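Ribonuclease P protein component 3 (Thermococcus kodakarensis KOD1, PDB 3WYZ) is a protein subunit of ribonuclease P, the RNA-containing complex that probably generates mature tRNA by cleaving the 5' ends of precursor tRNAs. Local coordinates at residues A[38-43]-A[65-70]. Sequence-based numbering, arbitrary orientation.
Sequences KKLVLE and VALLLV
Leu-40 pushes one methyl, CD2, against two leucines of the neighbouring strand: it sits 3.8 Å from CD1 of Leu-67, whose side chain it meets at a slant, and equally near CD2 of Leu-69, which runs alongside it in the same direction. Leu-67 CD1 also lies 4.0 Å from CD of Lys-38, whose aliphatic chain keeps beside the leucine before its far end parts from the strand; Lys-38 reaches helix 48-62 at Glu-54 and Leu-58, Leu-40 at Leu-51. Trimming Leu-67 to an alanine is likely to open a gap beside Leu-40 CD2 and take one apolar neighbour from the Lys-38 methylenes. Strands 33-41 and 65-70 lie side by side in parallel, joined by helix 48-62 in the beta-alpha-beta crossover from which this TIM barrel-like fold is built. Lys-38 and Leu-40 each use both backbone N and O in hydrogen bonds to Ala-66, Leu-68 and Val-70; the one from Leu-40 N to Leu-68 O is 2.8 Å long, though bent to 144° at the hydrogen. On the other face, Lys-39 CG lies 4.1 Å from Leu-68 CD2, the two side chains running side by side, and the extended lysine carries its amine on to a salt bridge with Glu-180. Further along, with Val-70 CG1 anti to the carbonyl carbon (chi1 -46°), Val-70 CG2 falls between the backbone N and that carbon, 3.5 Å from CG2 of Val-41. Beyond this pair, Leu-42 N makes a weak hydrogen bond to Val-70 O.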
ATOM      1  N   LYS A  38      -2.296  -6.909   8.297  1.00 48.34           N
ATOM      2  CA  LYS A  38      -1.992  -6.890   9.721  1.00 53.11           C
ATOM      3  C   LYS A  38      -0.950  -5.806   9.974  1.00 51.84           C
ATOM      4  O   LYS A  38       0.163  -5.871   9.456  1.00 51.75           O
ATOM      5  CB  LYS A  38      -1.459  -8.247  10.181  1.00 56.79           C
ATOM      6  CG  LYS A  38      -1.163  -8.329  11.672  1.00 59.61           C
ATOM      7  CD  LYS A  38      -0.211  -9.471  11.991  1.00 62.28           C
ATOM      8  CE  LYS A  38       0.034  -9.598  13.490  1.00 64.23           C
ATOM      9  NZ  LYS A  38       0.720  -8.415  14.074  1.00 67.61           N
ATOM     10  N   LYS A  39      -1.323  -4.808  10.764  1.00 54.12           N
ATOM     11  CA  LYS A  39      -0.425  -3.718  11.111  1.00 57.64           C
ATOM     12  C   LYS A  39       0.542  -4.200  12.188  1.00 59.98           C
ATOM     13  O   LYS A  39       0.123  -4.788  13.187  1.00 63.37           O
ATOM     14  CB  LYS A  39      -1.234  -2.514  11.591  1.00 59.33           C
ATOM     15  CG  LYS A  39      -0.460  -1.207  11.620  1.00 63.03           C
ATOM     16  CD  LYS A  39      -1.408  -0.017  11.642  1.00 64.65           C
ATOM     17  CE  LYS A  39      -0.655   1.294  11.772  1.00 66.58           C
ATOM     18  NZ  LYS A  39      -1.554   2.471  11.622  1.00 68.66           N
ATOM     19  N   LEU A  40       1.834  -3.964  11.976  1.00 61.51           N
ATOM     20  CA  LEU A  40       2.873  -4.509  12.846  1.00 62.20           C
ATOM     21  C   LEU A  40       3.919  -3.464  13.243  1.00 62.45           C
ATOM     22  O   LEU A  40       4.728  -3.039  12.419  1.00 58.26           O
ATOM     23  CB  LEU A  40       3.549  -5.686  12.148  1.00 64.56           C
ATOM     24  CG  LEU A  40       4.652  -6.417  12.910  1.00 66.44           C
ATOM     25  CD1 LEU A  40       4.198  -6.778  14.321  1.00 69.32           C
ATOM     26  CD2 LEU A  40       5.082  -7.658  12.142  1.00 67.66           C
ATOM     27  N   VAL A  41       3.899  -3.079  14.520  1.00 66.53           N
ATOM     28  CA  VAL A  41       4.816  -2.079  15.069  1.00 68.49           C
ATOM     29  C   VAL A  41       5.997  -2.772  15.736  1.00 70.67           C
ATOM     30  O   VAL A  41       5.807  -3.588  16.639  1.00 75.25           O
ATOM     31  CB  VAL A  41       4.111  -1.181  16.102  1.00 70.50           C
ATOM     32  CG1 VAL A  41       4.975   0.031  16.433  1.00 70.22           C
ATOM     33  CG2 VAL A  41       2.736  -0.749  15.592  1.00 70.61           C
ATOM     34  N   LEU A  42       7.210  -2.439  15.296  1.00 72.18           N
ATOM     35  CA  LEU A  42       8.420  -3.136  15.735  1.00 75.78           C
ATOM     36  C   LEU A  42       9.528  -2.192  16.210  1.00 79.99           C
ATOM     37  O   LEU A  42       9.899  -1.256  15.504  1.00 78.36           O
ATOM     38  CB  LEU A  42       8.952  -4.011  14.596  1.00 74.80           C
ATOM     39  CG  LEU A  42       8.677  -5.520  14.634  1.00 76.05           C
ATOM     40  CD1 LEU A  42       7.263  -5.852  15.085  1.00 74.72           C
ATOM     41  CD2 LEU A  42       8.973  -6.135  13.271  1.00 77.68           C
ATOM     42  N   GLU A  43      10.041  -2.457  17.409  1.00 85.89           N
ATOM     43  CA  GLU A  43      11.252  -1.809  17.922  1.00 92.30           C
ATOM     44  C   GLU A  43      11.859  -2.663  19.058  1.00 95.94           C
ATOM     45  O   GLU A  43      11.721  -2.330  20.237  1.00 96.26           O
ATOM     46  CB  GLU A  43      10.972  -0.373  18.386  1.00 92.65           C
ATOM     47  CG  GLU A  43       9.715  -0.187  19.223  1.00 95.41           C
ATOM     48  CD  GLU A  43       9.661   1.171  19.908  1.00 98.12           C
ATOM     49  OE1 GLU A  43      10.442   2.074  19.532  1.00 97.86           O
ATOM     50  OE2 GLU A  43       8.837   1.333  20.830  1.00101.31           O
ATOM     51  N   VAL A  65      -3.317 -12.252   2.834  1.00 43.69           N
ATOM     52  CA  VAL A  65      -2.847 -11.479   3.974  1.00 44.41           C
ATOM     53  C   VAL A  65      -1.608 -10.666   3.607  1.00 43.76           C
ATOM     54  O   VAL A  65      -0.683 -11.176   2.965  1.00 43.41           O
ATOM     55  CB  VAL A  65      -2.537 -12.393   5.191  1.00 45.21           C
ATOM     56  CG1 VAL A  65      -1.965 -11.587   6.349  1.00 46.51           C
ATOM     57  CG2 VAL A  65      -3.796 -13.117   5.647  1.00 44.67           C
ATOM     58  N   ALA A  66      -1.606  -9.397   4.013  1.00 44.53           N
ATOM     59  CA  ALA A  66      -0.423  -8.543   3.897  1.00 44.79           C
ATOM     60  C   ALA A  66       0.092  -8.175   5.281  1.00 46.09           C
ATOM     61  O   ALA A  66      -0.665  -8.134   6.249  1.00 48.70           O
ATOM     62  CB  ALA A  66      -0.748  -7.295   3.112  1.00 43.68           C
ATOM     63  N   LEU A  67       1.388  -7.913   5.366  1.00 48.42           N
ATOM     64  CA  LEU A  67       2.018  -7.519   6.611  1.00 51.35           C
ATOM     65  C   LEU A  67       2.570  -6.102   6.472  1.00 51.96           C
ATOM     66  O   LEU A  67       3.485  -5.863   5.678  1.00 58.56           O
ATOM     67  CB  LEU A  67       3.139  -8.499   6.942  1.00 54.08           C
ATOM     68  CG  LEU A  67       3.742  -8.420   8.342  1.00 57.75           C
ATOM     69  CD1 LEU A  67       2.718  -8.815   9.399  1.00 58.37           C
ATOM     70  CD2 LEU A  67       4.969  -9.318   8.409  1.00 59.06           C
ATOM     71  N   LEU A  68       2.013  -5.167   7.236  1.00 49.53           N
ATOM     72  CA  LEU A  68       2.448  -3.772   7.183  1.00 49.77           C
ATOM     73  C   LEU A  68       3.417  -3.459   8.318  1.00 49.46           C
ATOM     74  O   LEU A  68       3.024  -3.412   9.486  1.00 47.68           O
ATOM     75  CB  LEU A  68       1.245  -2.827   7.239  1.00 48.35           C
ATOM     76  CG  LEU A  68       1.571  -1.328   7.308  1.00 50.16           C
ATOM     77  CD1 LEU A  68       2.210  -0.848   6.017  1.00 51.13           C
ATOM     78  CD2 LEU A  68       0.319  -0.528   7.624  1.00 50.27           C
ATOM     79  N   LEU A  69       4.677  -3.231   7.960  1.00 50.32           N
ATOM     80  CA  LEU A  69       5.711  -2.903   8.930  1.00 53.39           C
ATOM     81  C   LEU A  69       5.783  -1.398   9.143  1.00 55.25           C
ATOM     82  O   LEU A  69       6.013  -0.641   8.198  1.00 50.57           O
ATOM     83  CB  LEU A  69       7.078  -3.409   8.461  1.00 53.81           C
ATOM     84  CG  LEU A  69       7.214  -4.894   8.131  1.00 55.35           C
ATOM     85  CD1 LEU A  69       8.665  -5.204   7.782  1.00 56.85           C
ATOM     86  CD2 LEU A  69       6.726  -5.776   9.276  1.00 57.44           C
ATOM     87  N   VAL A  70       5.576  -0.972  10.387  1.00 59.51           N
ATOM     88  CA  VAL A  70       5.815   0.414  10.778  1.00 63.24           C
ATOM     89  C   VAL A  70       6.965   0.418  11.793  1.00 65.03           C
ATOM     90  O   VAL A  70       6.889  -0.221  12.843  1.00 63.32           O
ATOM     91  CB  VAL A  70       4.537   1.097  11.321  1.00 64.88           C
ATOM     92  CG1 VAL A  70       3.350   0.811  10.408  1.00 65.08           C
ATOM     93  CG2 VAL A  70       4.206   0.651  12.733  1.00 66.67           C
TER